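Local coordinates for petrobactin-binding protein YclQ (Bacillus subtilis subsp. subtilis str. 168, PDB 3GFV) that binds iron-free and ferric petrobactin, and the precursor 3,4-dihydroxybenzoic acid, as the solute-binding component of the YclNOPQ ABC transporter that imports ferric-petrobactin, at residues A[39-44]-A[100-105]; A[127-132]-A[155-160]; A[168-173]-A[228-233]; A[238-243]-A[274-279]. All coordinates share one frame; numbering follows the deposited sequence. Where two conformers were deposited one is given.

Contact 1. Residues A[39-44]-A[100-105]. With PO4 (phosphate ion), chain C.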
loop_
_atom_site.group_PDB
_atom_site.type_symbol
_atom_site.label_atom_id
_atom_site.label_comp_id
_atom_site.label_asym_id
_atom_site.label_seq_id
_atom_site.Cartn_x
_atom_site.Cartn_y
_atom_site.Cartn_z
ATOM N N VAL A 39 -10.836 3.000 11.165
ATOM C CA VAL A 39 -9.800 2.386 10.345
ATOM C C VAL A 39 -8.749 3.421 9.956
ATOM O O VAL A 39 -9.058 4.393 9.266
ATOM C CB VAL A 39 -10.429 1.807 9.060
ATOM C CG1 VAL A 39 -9.374 1.150 8.196
ATOM C CG2 VAL A 39 -11.549 0.816 9.420
ATOM N N PHE A 40 -7.517 3.203 10.417
ATOM C CA PHE A 40 -6.388 4.070 10.093
ATOM C C PHE A 40 -5.463 3.464 9.048
ATOM O O PHE A 40 -4.418 4.024 8.752
ATOM C CB PHE A 40 -5.586 4.417 11.353
ATOM C CG PHE A 40 -6.152 5.579 12.105
ATOM C CD1 PHE A 40 -7.153 5.394 13.036
ATOM C CD2 PHE A 40 -5.690 6.871 11.854
ATOM C CE1 PHE A 40 -7.695 6.485 13.723
ATOM C CE2 PHE A 40 -6.226 7.951 12.533
ATOM C CZ PHE A 40 -7.235 7.748 13.468
ATOM N N ASP A 41 -5.840 2.320 8.493
ATOM C CA ASP A 41 -5.030 1.717 7.444
ATOM C C ASP A 41 -5.877 1.638 6.176
ATOM O O ASP A 41 -6.880 0.938 6.156
ATOM C CB ASP A 41 -4.576 0.298 7.841
ATOM C CG ASP A 41 -3.800 -0.372 6.731
ATOM O OD1 ASP A 41 -2.708 0.161 6.390
ATOM O OD2 ASP A 41 -4.290 -1.386 6.176
ATOM N N PHE A 42 -5.471 2.333 5.115
ATOM C CA PHE A 42 -6.329 2.397 3.922
ATOM C C PHE A 42 -6.441 1.067 3.179
ATOM O O PHE A 42 -7.473 0.790 2.552
ATOM C CB PHE A 42 -5.895 3.513 2.976
ATOM C CG PHE A 42 -6.185 4.901 3.505
ATOM C CD1 PHE A 42 -7.306 5.144 4.281
ATOM C CD2 PHE A 42 -5.349 5.970 3.200
ATOM C CE1 PHE A 42 -7.573 6.431 4.766
ATOM C CE2 PHE A 42 -5.625 7.259 3.661
ATOM C CZ PHE A 42 -6.743 7.483 4.448
ATOM N N GLY A 43 -5.398 0.245 3.251
ATOM C CA GLY A 43 -5.481 -1.087 2.653
ATOM C C GLY A 43 -6.615 -1.866 3.299
ATOM O O GLY A 43 -7.447 -2.499 2.625
ATOM N N SER A 44 -6.652 -1.822 4.623
ATOM C CA SER A 44 -7.668 -2.551 5.372
ATOM C C SER A 44 -9.032 -1.978 5.045
ATOM O O SER A 44 -10.023 -2.704 4.935
ATOM C CB SER A 44 -7.412 -2.436 6.876
ATOM O OG SER A 44 -6.206 -3.079 7.242
ATOM N N ILE A 100 -8.492 -0.394 13.741
ATOM C CA ILE A 100 -7.485 -1.032 12.900
ATOM C C ILE A 100 -6.413 -0.001 12.582
ATOM O O ILE A 100 -6.716 1.085 12.060
ATOM C CB ILE A 100 -8.081 -1.537 11.581
ATOM C CG1 ILE A 100 -9.100 -2.655 11.841
ATOM C CG2 ILE A 100 -6.948 -1.960 10.591
ATOM C CD1 ILE A 100 -9.840 -3.103 10.571
ATOM N N ILE A 101 -5.167 -0.326 12.909
ATOM C CA ILE A 101 -4.060 0.590 12.618
ATOM C C ILE A 101 -2.987 -0.089 11.783
ATOM O O ILE A 101 -3.018 -1.302 11.562
ATOM C CB ILE A 101 -3.414 1.154 13.915
ATOM C CG1 ILE A 101 -2.792 0.017 14.753
ATOM C CG2 ILE A 101 -4.445 1.912 14.718
ATOM C CD1 ILE A 101 -1.969 0.478 15.956
ATOM N N SER A 102 -2.027 0.691 11.304
ATOM C CA SER A 102 -0.866 0.088 10.678
ATOM C C SER A 102 0.382 0.901 10.984
ATOM O O SER A 102 0.467 1.533 12.024
ATOM C CB SER A 102 -1.070 -0.160 9.174
ATOM O OG SER A 102 -1.417 1.032 8.500
ATOM N N ALA A 103 1.367 0.824 10.106
ATOM C CA ALA A 103 2.700 1.266 10.485
ATOM C C ALA A 103 2.763 2.723 10.977
ATOM O O ALA A 103 3.483 3.028 11.926
ATOM C CB ALA A 103 3.666 1.034 9.324
ATOM N N ARG A 104 2.010 3.612 10.342
ATOM C CA ARG A 104 2.092 5.029 10.680
ATOM C C ARG A 104 1.548 5.365 12.074
ATOM O O ARG A 104 1.817 6.460 12.589
ATOM C CB ARG A 104 1.390 5.880 9.622
ATOM C CG ARG A 104 2.127 5.911 8.270
ATOM C CD ARG A 104 1.349 6.734 7.259
ATOM N NE ARG A 104 2.138 7.033 6.068
ATOM C CZ ARG A 104 1.961 6.470 4.874
ATOM N NH1 ARG A 104 1.017 5.558 4.683
ATOM N NH2 ARG A 104 2.738 6.828 3.862
ATOM N N GLN A 105 0.789 4.442 12.682
ATOM C CA GLN A 105 0.288 4.662 14.040
ATOM C C GLN A 105 0.851 3.649 15.044
ATOM O O GLN A 105 0.338 3.513 16.164
ATOM C CB GLN A 105 -1.257 4.598 14.088
ATOM C CG GLN A 105 -1.980 5.459 13.065
ATOM C CD GLN A 105 -2.094 4.792 11.701
ATOM O OE1 GLN A 105 -2.127 3.561 11.589
ATOM N NE2 GLN A 105 -2.134 5.609 10.643
HETATM P P PO4 C . 5.899 7.979 5.968
HETATM O O1 PO4 C . 5.761 6.605 5.353
HETATM O O2 PO4 C . 4.825 8.887 5.416
HETATM O O3 PO4 C . 5.762 7.870 7.472
HETATM O O4 PO4 C . 7.257 8.539 5.619
#
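The Phe40 ring has the carbonyl oxygen of Ile100 at its edge, near the ring plane, while the Gln105 amide crosses it obliquely, the two planes 50° apart. Between these side chains, Phe40 CB comes to 3.5 Å from Gln105 CD. Arg104 offers an edge of its guanidinium, in plane, to the phosphate: NE and NH2 both give weak hydrogen bonds to PO4 O2. Gln105 is held in place from its own segment, since Ser102 N donates almost straight to Gln105 OE1 (2.9 Å), and its NE2 is bonded to Leu83 O. Strands 37-39 and 98-101 run parallel here, and Phe40 N closes the ladder on Ile100 O at 2.8 Å. Just beyond, CG of Asp41 stands anti to the backbone N (chi1 177°), which directs the carboxylate at Ser102. Ser102 OG donates to Asp41 OD1 over 2.6 Å, on the anti side and 34° out of the carboxylate plane. The other oxygen, Asp41 OD2, takes two bonds, from Ser44 OG at 2.8 Å and from Ser44 N at 2.9 Å, the latter from above the plane; this fixes the carboxylate's rotation. Ser44 CB and OG also rest on Ile100 CG2. Asp41 is thus the N-cap of helix 42-50, a strand-to-helix junction at the C-terminal ends of the parallel strands in one lobe of the periplasmic binding protein fold.

Contact 2. Residues A[127-132]-A[155-160]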
loop_
_atom_site.group_PDB
_atom_site.type_symbol
_atom_site.label_atom_id
_atom_site.label_comp_id
_atom_site.label_asym_id
_atom_site.label_seq_id
_atom_site.Cartn_x
_atom_site.Cartn_y
_atom_site.Cartn_z
ATOM N N LYS A 127 8.178 -9.786 4.114
ATOM C CA LYS A 127 7.389 -11.003 3.942
ATOM C C LYS A 127 6.059 -10.594 3.348
ATOM O O LYS A 127 5.016 -10.746 3.994
ATOM C CB LYS A 127 7.066 -11.639 5.300
ATOM C CG LYS A 127 8.203 -12.272 6.055
ATOM C CD LYS A 127 7.757 -12.514 7.497
ATOM C CE LYS A 127 8.407 -13.746 8.100
ATOM N NZ LYS A 127 9.895 -13.701 7.998
ATOM N N TYR A 128 6.076 -10.050 2.142
ATOM C CA TYR A 128 4.908 -9.321 1.664
ATOM C C TYR A 128 3.638 -10.206 1.599
ATOM O O TYR A 128 2.639 -9.909 2.253
ATOM C CB TYR A 128 5.178 -8.630 0.319
ATOM C CG TYR A 128 4.178 -7.553 0.063
ATOM C CD1 TYR A 128 4.511 -6.211 0.222
ATOM C CD2 TYR A 128 2.866 -7.873 -0.276
ATOM C CE1 TYR A 128 3.568 -5.216 0.020
ATOM C CE2 TYR A 128 1.925 -6.897 -0.476
ATOM C CZ TYR A 128 2.275 -5.575 -0.333
ATOM O OH TYR A 128 1.333 -4.601 -0.540
HETATM N N MSE A 129 3.682 -11.283 0.826
HETATM C CA MSE A 129 2.466 -12.056 0.574
HETATM C C MSE A 129 1.983 -12.775 1.826
HETATM O O MSE A 129 0.778 -12.897 2.062
HETATM C CB MSE A 129 2.672 -13.026 -0.596
HETATM C CG MSE A 129 2.680 -12.322 -1.956
HETATM SE SE MSE A 129 1.197 -11.058 -2.164
HETATM C CE MSE A 129 -0.290 -12.360 -2.306
ATOM N N GLU A 130 2.915 -13.245 2.648
ATOM C CA GLU A 130 2.535 -13.888 3.903
ATOM C C GLU A 130 1.689 -12.933 4.745
ATOM O O GLU A 130 0.599 -13.296 5.193
ATOM C CB GLU A 130 3.771 -14.334 4.685
ATOM C CG GLU A 130 3.476 -14.904 6.068
ATOM C CD GLU A 130 4.734 -15.372 6.793
ATOM O OE1 GLU A 130 5.020 -14.851 7.894
ATOM O OE2 GLU A 130 5.444 -16.250 6.258
ATOM N N SER A 131 2.195 -11.716 4.947
ATOM C CA SER A 131 1.495 -10.725 5.768
ATOM C C SER A 131 0.225 -10.235 5.067
ATOM O O SER A 131 -0.807 -10.020 5.724
ATOM C CB SER A 131 2.419 -9.546 6.168
ATOM O OG SER A 131 2.842 -8.845 5.022
ATOM N N PHE A 132 0.290 -10.064 3.745
ATOM C CA PHE A 132 -0.880 -9.660 2.956
ATOM C C PHE A 132 -2.010 -10.675 3.134
ATOM O O PHE A 132 -3.143 -10.331 3.449
ATOM C CB PHE A 132 -0.522 -9.568 1.471
ATOM C CG PHE A 132 -1.667 -9.134 0.587
ATOM C CD1 PHE A 132 -1.974 -7.788 0.450
ATOM C CD2 PHE A 132 -2.406 -10.066 -0.143
ATOM C CE1 PHE A 132 -3.019 -7.374 -0.373
ATOM C CE2 PHE A 132 -3.461 -9.664 -0.957
ATOM C CZ PHE A 132 -3.756 -8.300 -1.083
ATOM N N ASN A 155 -7.809 -15.301 -6.682
ATOM C CA ASN A 155 -7.783 -14.504 -7.907
ATOM C C ASN A 155 -6.548 -13.625 -7.969
ATOM O O ASN A 155 -5.938 -13.473 -9.025
ATOM C CB ASN A 155 -9.011 -13.606 -8.021
ATOM C CG ASN A 155 -10.279 -14.382 -8.208
ATOM O OD1 ASN A 155 -10.268 -15.524 -8.696
ATOM N ND2 ASN A 155 -11.401 -13.773 -7.824
ATOM N N ILE A 156 -6.198 -13.026 -6.836
ATOM C CA ILE A 156 -4.988 -12.223 -6.761
ATOM C C ILE A 156 -3.727 -13.070 -7.042
ATOM O O ILE A 156 -2.841 -12.648 -7.797
ATOM C CB ILE A 156 -4.933 -11.487 -5.420
ATOM C CG1 ILE A 156 -5.927 -10.327 -5.469
ATOM C CG2 ILE A 156 -3.513 -10.986 -5.125
ATOM C CD1 ILE A 156 -6.168 -9.651 -4.120
ATOM N N ASP A 157 -3.669 -14.281 -6.488
ATOM C CA ASP A 157 -2.526 -15.157 -6.760
ATOM C C ASP A 157 -2.408 -15.447 -8.253
ATOM O O ASP A 157 -1.300 -15.498 -8.801
ATOM C CB ASP A 157 -2.623 -16.466 -5.980
ATOM C CG ASP A 157 -2.181 -16.320 -4.531
ATOM O OD1 ASP A 157 -1.585 -15.278 -4.169
ATOM O OD2 ASP A 157 -2.423 -17.264 -3.756
ATOM N N HIS A 158 -3.550 -15.634 -8.907
ATOM C CA HIS A 158 -3.586 -15.897 -10.346
ATOM C C HIS A 158 -3.087 -14.690 -11.132
ATOM O O HIS A 158 -2.356 -14.840 -12.118
ATOM C CB HIS A 158 -5.011 -16.249 -10.785
ATOM C CG HIS A 158 -5.168 -16.440 -12.264
ATOM N ND1 HIS A 158 -5.225 -17.686 -12.853
ATOM C CD2 HIS A 158 -5.297 -15.543 -13.270
ATOM C CE1 HIS A 158 -5.375 -17.547 -14.159
ATOM N NE2 HIS A 158 -5.417 -16.257 -14.439
ATOM N N SER A 159 -3.515 -13.501 -10.715
ATOM C CA SER A 159 -3.087 -12.246 -11.353
ATOM C C SER A 159 -1.609 -12.020 -11.123
ATOM O O SER A 159 -0.887 -11.564 -12.022
ATOM C CB SER A 159 -3.866 -11.054 -10.795
ATOM O OG SER A 159 -5.244 -11.159 -11.131
ATOM N N ILE A 160 -1.143 -12.340 -9.920
ATOM C CA ILE A 160 0.291 -12.214 -9.611
ATOM C C ILE A 160 1.135 -13.167 -10.474
ATOM O O ILE A 160 2.184 -12.775 -11.014
ATOM C CB ILE A 160 0.558 -12.466 -8.110
ATOM C CG1 ILE A 160 0.096 -11.254 -7.285
ATOM C CG2 ILE A 160 2.039 -12.703 -7.837
ATOM C CD1 ILE A 160 0.146 -11.498 -5.798
#
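Bends at chi2 (-47°) and chi3 (-71°) curl the side chain of selenomethionine Met129 so that its methyl end faces helix 146-170. There Met129 CE meets Ile160 CD1 tip to tip at 3.6 Å, with the selenium close behind, 3.8 Å from Met129 SE to the same Ile160 CD1. Phe132 departs differently: its CG lies anti to the backbone N, and the ring reaches across to Ile156, whose CD1 sits at the ring edge, 4.1 Å from Phe132 CZ. The segments 128-132 and 155-160 run nearly antiparallel, at 163°, with their axes 13.1 Å apart at closest approach. At this spacing the contact is made by side-chain ends; no hydrogen bond links the segments. Both helices come after strand 118-120, the last strand of the N-terminal sheet in the periplasmic binding protein fold, and helix 146-170 is the long helix that connects the two lobes, as in this family. Met284 of helix 281-296 packs on both Met129 and Phe132, while Ile288 of the same helix touches Ile160. At the border of the apolar patch the side chains of Asp157 and Met129 slide past each other in opposite directions, leaving Asp157 OD1 3.7 Å from Met129 CE. Asp157 OD2 forms a salt bridge with Lys133, one residue beyond the first segment.

Contact 3. Residues A[168-173]-A[228-233]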
loop_
_atom_site.group_PDB
_atom_site.type_symbol
_atom_site.label_atom_id
_atom_site.label_comp_id
_atom_site.label_asym_id
_atom_site.label_seq_id
_atom_site.Cartn_x
_atom_site.Cartn_y
_atom_site.Cartn_z
ATOM N N GLU A 168 9.030 -11.921 -16.397
ATOM C CA GLU A 168 10.153 -12.822 -16.663
ATOM C C GLU A 168 10.374 -13.063 -18.157
ATOM O O GLU A 168 11.504 -13.312 -18.586
ATOM C CB GLU A 168 9.996 -14.125 -15.864
ATOM C CG GLU A 168 10.198 -13.867 -14.359
ATOM C CD GLU A 168 9.912 -15.075 -13.469
ATOM O OE1 GLU A 168 9.388 -16.089 -13.972
ATOM O OE2 GLU A 168 10.220 -14.996 -12.257
ATOM N N LYS A 169 9.309 -12.961 -18.950
ATOM C CA LYS A 169 9.426 -13.093 -20.404
ATOM C C LYS A 169 10.289 -12.017 -21.044
ATOM O O LYS A 169 10.954 -12.259 -22.051
ATOM C CB LYS A 169 8.048 -13.070 -21.068
ATOM C CG LYS A 169 7.464 -14.442 -21.326
ATOM C CD LYS A 169 5.940 -14.433 -21.451
ATOM C CE LYS A 169 5.436 -15.861 -21.708
ATOM N NZ LYS A 169 4.013 -16.130 -21.381
ATOM N N LEU A 170 10.273 -10.824 -20.461
ATOM C CA LEU A 170 10.851 -9.643 -21.079
ATOM C C LEU A 170 12.354 -9.684 -21.116
ATOM O O LEU A 170 12.960 -9.121 -22.032
ATOM C CB LEU A 170 10.422 -8.403 -20.286
ATOM C CG LEU A 170 8.996 -7.933 -20.546
ATOM C CD1 LEU A 170 8.648 -6.830 -19.551
ATOM C CD2 LEU A 170 8.856 -7.414 -21.970
ATOM N N ASN A 171 12.967 -10.323 -20.118
ATOM C CA ASN A 171 14.425 -10.263 -19.981
ATOM C C ASN A 171 14.877 -8.822 -19.903
ATOM O O ASN A 171 15.812 -8.379 -20.592
ATOM C CB ASN A 171 15.125 -10.963 -21.137
ATOM C CG ASN A 171 14.990 -12.455 -21.051
ATOM O OD1 ASN A 171 15.244 -13.045 -19.997
ATOM N ND2 ASN A 171 14.571 -13.078 -22.148
ATOM N N LYS A 172 14.160 -8.074 -19.085
ATOM C CA LYS A 172 14.471 -6.660 -18.899
ATOM C C LYS A 172 14.405 -6.394 -17.401
ATOM O O LYS A 172 13.790 -7.171 -16.658
ATOM C CB LYS A 172 13.414 -5.798 -19.585
ATOM C CG LYS A 172 13.353 -5.967 -21.101
ATOM C CD LYS A 172 14.609 -5.398 -21.761
ATOM C CE LYS A 172 14.570 -5.610 -23.267
ATOM N NZ LYS A 172 15.784 -5.040 -23.929
ATOM N N ASN A 173 14.991 -5.285 -16.946
ATOM C CA ASN A 173 14.968 -5.005 -15.514
ATOM C C ASN A 173 14.192 -3.728 -15.198
ATOM O O ASN A 173 13.724 -3.034 -16.104
ATOM C CB ASN A 173 16.384 -4.947 -14.932
ATOM C CG ASN A 173 17.223 -3.848 -15.561
ATOM O OD1 ASN A 173 16.700 -2.797 -15.925
ATOM N ND2 ASN A 173 18.533 -4.079 -15.669
ATOM N N PRO A 228 18.058 1.480 -16.071
ATOM C CA PRO A 228 16.966 0.503 -16.011
ATOM C C PRO A 228 16.178 0.459 -17.321
ATOM O O PRO A 228 16.003 1.489 -17.978
ATOM C CB PRO A 228 16.054 1.075 -14.910
ATOM C CG PRO A 228 16.282 2.601 -15.045
ATOM C CD PRO A 228 17.789 2.695 -15.282
ATOM N N ASP A 229 15.694 -0.718 -17.693
ATOM C CA ASP A 229 14.831 -0.858 -18.867
ATOM C C ASP A 229 13.438 -0.300 -18.608
ATOM O O ASP A 229 12.810 0.262 -19.504
ATOM C CB ASP A 229 14.718 -2.342 -19.226
ATOM C CG ASP A 229 16.066 -2.954 -19.536
ATOM O OD1 ASP A 229 16.807 -2.316 -20.314
ATOM O OD2 ASP A 229 16.390 -4.025 -18.970
ATOM N N TYR A 230 12.957 -0.488 -17.374
ATOM C CA TYR A 230 11.666 0.044 -16.921
ATOM C C TYR A 230 11.869 0.901 -15.689
ATOM O O TYR A 230 12.633 0.544 -14.797
ATOM C CB TYR A 230 10.664 -1.089 -16.601
ATOM C CG TYR A 230 10.224 -1.784 -17.852
ATOM C CD1 TYR A 230 9.006 -1.463 -18.465
ATOM C CD2 TYR A 230 11.065 -2.705 -18.477
ATOM C CE1 TYR A 230 8.622 -2.084 -19.648
ATOM C CE2 TYR A 230 10.692 -3.318 -19.664
ATOM C CZ TYR A 230 9.471 -3.009 -20.240
ATOM O OH TYR A 230 9.113 -3.621 -21.427
ATOM N N LEU A 231 11.195 2.045 -15.647
ATOM C CA LEU A 231 11.339 2.959 -14.519
ATOM C C LEU A 231 9.962 3.210 -13.896
ATOM O O LEU A 231 9.079 3.784 -14.530
ATOM C CB LEU A 231 11.987 4.272 -14.971
ATOM C CG LEU A 231 12.208 5.325 -13.867
ATOM C CD1 LEU A 231 13.197 4.845 -12.823
ATOM C CD2 LEU A 231 12.722 6.638 -14.503
ATOM N N PHE A 232 9.795 2.745 -12.665
ATOM C CA PHE A 232 8.537 2.894 -11.937
ATOM C C PHE A 232 8.648 4.111 -11.040
ATOM O O PHE A 232 9.553 4.181 -10.203
ATOM C CB PHE A 232 8.287 1.646 -11.097
ATOM C CG PHE A 232 8.086 0.405 -11.914
ATOM C CD1 PHE A 232 6.811 0.040 -12.331
ATOM C CD2 PHE A 232 9.172 -0.385 -12.283
ATOM C CE1 PHE A 232 6.604 -1.127 -13.087
ATOM C CE2 PHE A 232 8.973 -1.551 -13.045
ATOM C CZ PHE A 232 7.699 -1.902 -13.462
ATOM N N VAL A 233 7.745 5.074 -11.218
ATOM C CA VAL A 233 7.848 6.329 -10.471
ATOM C C VAL A 233 6.639 6.576 -9.578
ATOM O O VAL A 233 5.486 6.481 -10.034
ATOM C CB VAL A 233 7.967 7.513 -11.427
ATOM C CG1 VAL A 233 8.136 8.797 -10.646
ATOM C CG2 VAL A 233 9.162 7.306 -12.354
HETATM O O HOH W 1 15.675 -1.917 -23.069
HETATM O O HOH W 2 17.813 -3.801 -22.483
#
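Asn173 N donates to Asp229 OD2 at 2.8 Å, entering on the anti lone pair of the carboxylate. This bond and its return, from Asp229 N to Asn173 OD1 at 2.9 Å, lock the start of strand 173-180 to the residue before strand 230-235, two neighbouring parallel strands in the mixed sheet of the C-terminal lobe of the periplasmic binding protein fold. Asn173 holds its amide in the tight position between backbone N and carbonyl carbon (chi1 61°), which sets OD1 in front of Asp229 N; the donor is tilted 19° from the carbonyl plane. Amide and carboxylate planes lie only 17° apart although the side chains cross at about a right angle. A third bond, Tyr230 N to Asn173 O, begins the strand pairing that Leu175 carries on. Asp229 OD1 is also bonded to Asn259 ND2. Two waters join Asp229 OD1 to Lys172 NZ, 4.6 Å away, with no direct salt bridge. Lys172, bent at chi2, lays its aliphatic part across the Asp229 carboxylate, and Lys172 CB meets the edge of the Tyr230 ring in its plane, 3.7 Å from Tyr230 CE2. Leu170 crosses Tyr230 at about a right angle, with Leu170 CD1 3.7 Å from Tyr230 OH.

Contact 4. Residues A[238-243]-A[274-279]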
loop_
_atom_site.group_PDB
_atom_site.type_symbol
_atom_site.label_atom_id
_atom_site.label_comp_id
_atom_site.label_asym_id
_atom_site.label_seq_id
_atom_site.Cartn_x
_atom_site.Cartn_y
_atom_site.Cartn_z
ATOM N N THR A 238 2.783 14.524 -5.092
ATOM C CA THR A 238 1.454 14.352 -5.672
ATOM C C THR A 238 0.549 13.616 -4.703
ATOM O O THR A 238 -0.630 13.963 -4.543
ATOM C CB THR A 238 1.521 13.591 -7.003
ATOM O OG1 THR A 238 2.383 14.304 -7.895
ATOM C CG2 THR A 238 0.139 13.473 -7.627
ATOM N N ALA A 239 1.108 12.620 -4.028
ATOM C CA ALA A 239 0.337 11.778 -3.106
ATOM C C ALA A 239 -0.297 12.577 -1.969
ATOM O O ALA A 239 -1.423 12.290 -1.524
ATOM C CB ALA A 239 1.220 10.694 -2.534
ATOM N N ILE A 240 0.441 13.563 -1.476
ATOM C CA ILE A 240 0.004 14.305 -0.301
ATOM C C ILE A 240 -0.504 15.713 -0.582
ATOM O O ILE A 240 -0.820 16.444 0.355
ATOM C CB ILE A 240 1.124 14.389 0.752
ATOM C CG1 ILE A 240 2.299 15.221 0.230
ATOM C CG2 ILE A 240 1.583 12.985 1.142
ATOM C CD1 ILE A 240 3.389 15.410 1.256
ATOM N N GLY A 241 -0.578 16.105 -1.850
ATOM C CA GLY A 241 -1.095 17.420 -2.189
ATOM C C GLY A 241 -0.059 18.529 -2.294
ATOM O O GLY A 241 -0.389 19.718 -2.289
ATOM N N GLU A 242 1.209 18.157 -2.396
ATOM C CA GLU A 242 2.249 19.163 -2.559
ATOM C C GLU A 242 2.641 19.146 -4.024
ATOM O O GLU A 242 2.072 18.378 -4.811
ATOM C CB GLU A 242 3.431 18.859 -1.639
ATOM C CG GLU A 242 3.089 19.046 -0.167
ATOM C CD GLU A 242 2.643 20.475 0.143
ATOM O OE1 GLU A 242 3.368 21.419 -0.249
ATOM O OE2 GLU A 242 1.571 20.652 0.772
ATOM N N THR A 243 3.604 19.965 -4.415
ATOM C CA THR A 243 3.948 19.996 -5.828
ATOM C C THR A 243 4.545 18.664 -6.302
ATOM O O THR A 243 5.248 17.978 -5.552
ATOM C CB THR A 243 4.878 21.172 -6.168
ATOM O OG1 THR A 243 6.061 21.091 -5.368
ATOM C CG2 THR A 243 4.165 22.479 -5.866
ATOM N N TRP A 274 -0.254 4.248 -3.954
ATOM C CA TRP A 274 0.987 3.571 -3.599
ATOM C C TRP A 274 1.621 4.084 -2.310
ATOM O O TRP A 274 2.184 3.298 -1.532
ATOM C CB TRP A 274 1.995 3.622 -4.761
ATOM C CG TRP A 274 1.663 2.672 -5.856
ATOM C CD1 TRP A 274 0.626 2.765 -6.738
ATOM C CD2 TRP A 274 2.368 1.473 -6.190
ATOM N NE1 TRP A 274 0.645 1.696 -7.608
ATOM C CE2 TRP A 274 1.685 0.871 -7.267
ATOM C CE3 TRP A 274 3.494 0.832 -5.660
ATOM C CZ2 TRP A 274 2.114 -0.330 -7.855
ATOM C CZ3 TRP A 274 3.919 -0.364 -6.238
ATOM C CH2 TRP A 274 3.227 -0.927 -7.327
ATOM N N TYR A 275 1.488 5.389 -2.067
ATOM C CA TYR A 275 2.095 6.012 -0.897
ATOM C C TYR A 275 1.192 5.979 0.349
ATOM O O TYR A 275 1.663 5.711 1.454
ATOM C CB TYR A 275 2.501 7.448 -1.229
ATOM C CG TYR A 275 3.229 8.124 -0.097
ATOM C CD1 TYR A 275 4.526 7.746 0.233
ATOM C CD2 TYR A 275 2.621 9.125 0.641
ATOM C CE1 TYR A 275 5.211 8.370 1.268
ATOM C CE2 TYR A 275 3.297 9.753 1.678
ATOM C CZ TYR A 275 4.591 9.364 1.986
ATOM O OH TYR A 275 5.269 9.980 3.022
ATOM N N LEU A 276 -0.101 6.210 0.170
ATOM C CA LEU A 276 -1.005 6.317 1.324
ATOM C C LEU A 276 -1.688 5.000 1.625
ATOM O O LEU A 276 -2.219 4.804 2.717
ATOM C CB LEU A 276 -2.102 7.329 1.053
ATOM C CG LEU A 276 -1.587 8.735 0.729
ATOM C CD1 LEU A 276 -2.740 9.631 0.293
ATOM C CD2 LEU A 276 -0.809 9.325 1.905
ATOM N N SER A 277 -1.708 4.102 0.652
ATOM C CA SER A 277 -2.494 2.881 0.824
ATOM C C SER A 277 -1.672 1.641 0.482
ATOM O O SER A 277 -0.478 1.586 0.755
ATOM C CB SER A 277 -3.777 2.940 -0.008
ATOM O OG SER A 277 -4.647 1.847 0.335
ATOM N N GLY A 278 -2.315 0.649 -0.118
ATOM C CA GLY A 278 -1.655 -0.616 -0.390
ATOM C C GLY A 278 -1.952 -1.664 0.678
ATOM O O GLY A 278 -2.267 -1.327 1.819
ATOM N N GLY A 279 -1.843 -2.934 0.298
ATOM C CA GLY A 279 -1.957 -4.031 1.246
ATOM C C GLY A 279 -3.376 -4.529 1.412
ATOM O O GLY A 279 -3.591 -5.422 2.217
#
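Tyr275 lays its CB and the near part of its ring against Ala239, whose methyl CB is 3.7 Å from Tyr275 CB and 3.8 Å from Tyr275 CD2. Two short helices meet here: helix 236-240 directly follows strand 230-235, and helix 271-276 comes after strand 266-268, both at the C-terminal ends of parallel strands in the C-terminal lobe of the periplasmic binding protein fold. With its CG anti to the backbone N (chi1 -176°), Tyr275 points its ring along the last turn of helix 236-240. Ile240 meets the ring farther out: its side chain slants over the outer ring carbons, and Ile240 CG2 comes within 3.7 Å of Tyr275 CE2. The same methyl, Ile240 CG2, brushes Leu276 CD2 at 4.4 Å, so Ile240 bridges two successive residues of the other helix. Gly241, with a positive phi of 92° that suits glycine, forms a Schellman motif after the helix that carries Ala239. No hydrogen bond crosses between the segments; the polar end of Tyr275 looks outside them, its OH bonded to Arg236 NE, just before the first segment, and lying near a bound phosphate. Arg104 makes a cation-pi contact with Tyr275 and a hydrogen bond to its backbone O. Leu276 also packs on Phe42 of helix 42-50 and on Val64, and Leu276 CD1 rests 3.5 Å from the carbonyl oxygen Ala239 O.

How the contacts relate
From the N terminus the four contacts come in series, none nested in or crossing another. Contact 1 closes a 55-residue loop within the N-terminal parallel sheet. Contact 2 follows with a helical hairpin of 22 intervening residues, and helix 146-170 then runs on to contact 3, about 21 Å away between centres. Contact 3 closes a 54-residue loop in the C-terminal lobe, and its strand 230-235 leads straight into helix 236-240 of contact 4, which spans 30 residues. In space contact 4 touches contacts 1 and 2: Phe42 and Gly43 pack against Ser277, tying the C-terminal lobe to the N-terminal one, and Phe132 of contact 2 packs on Gly279.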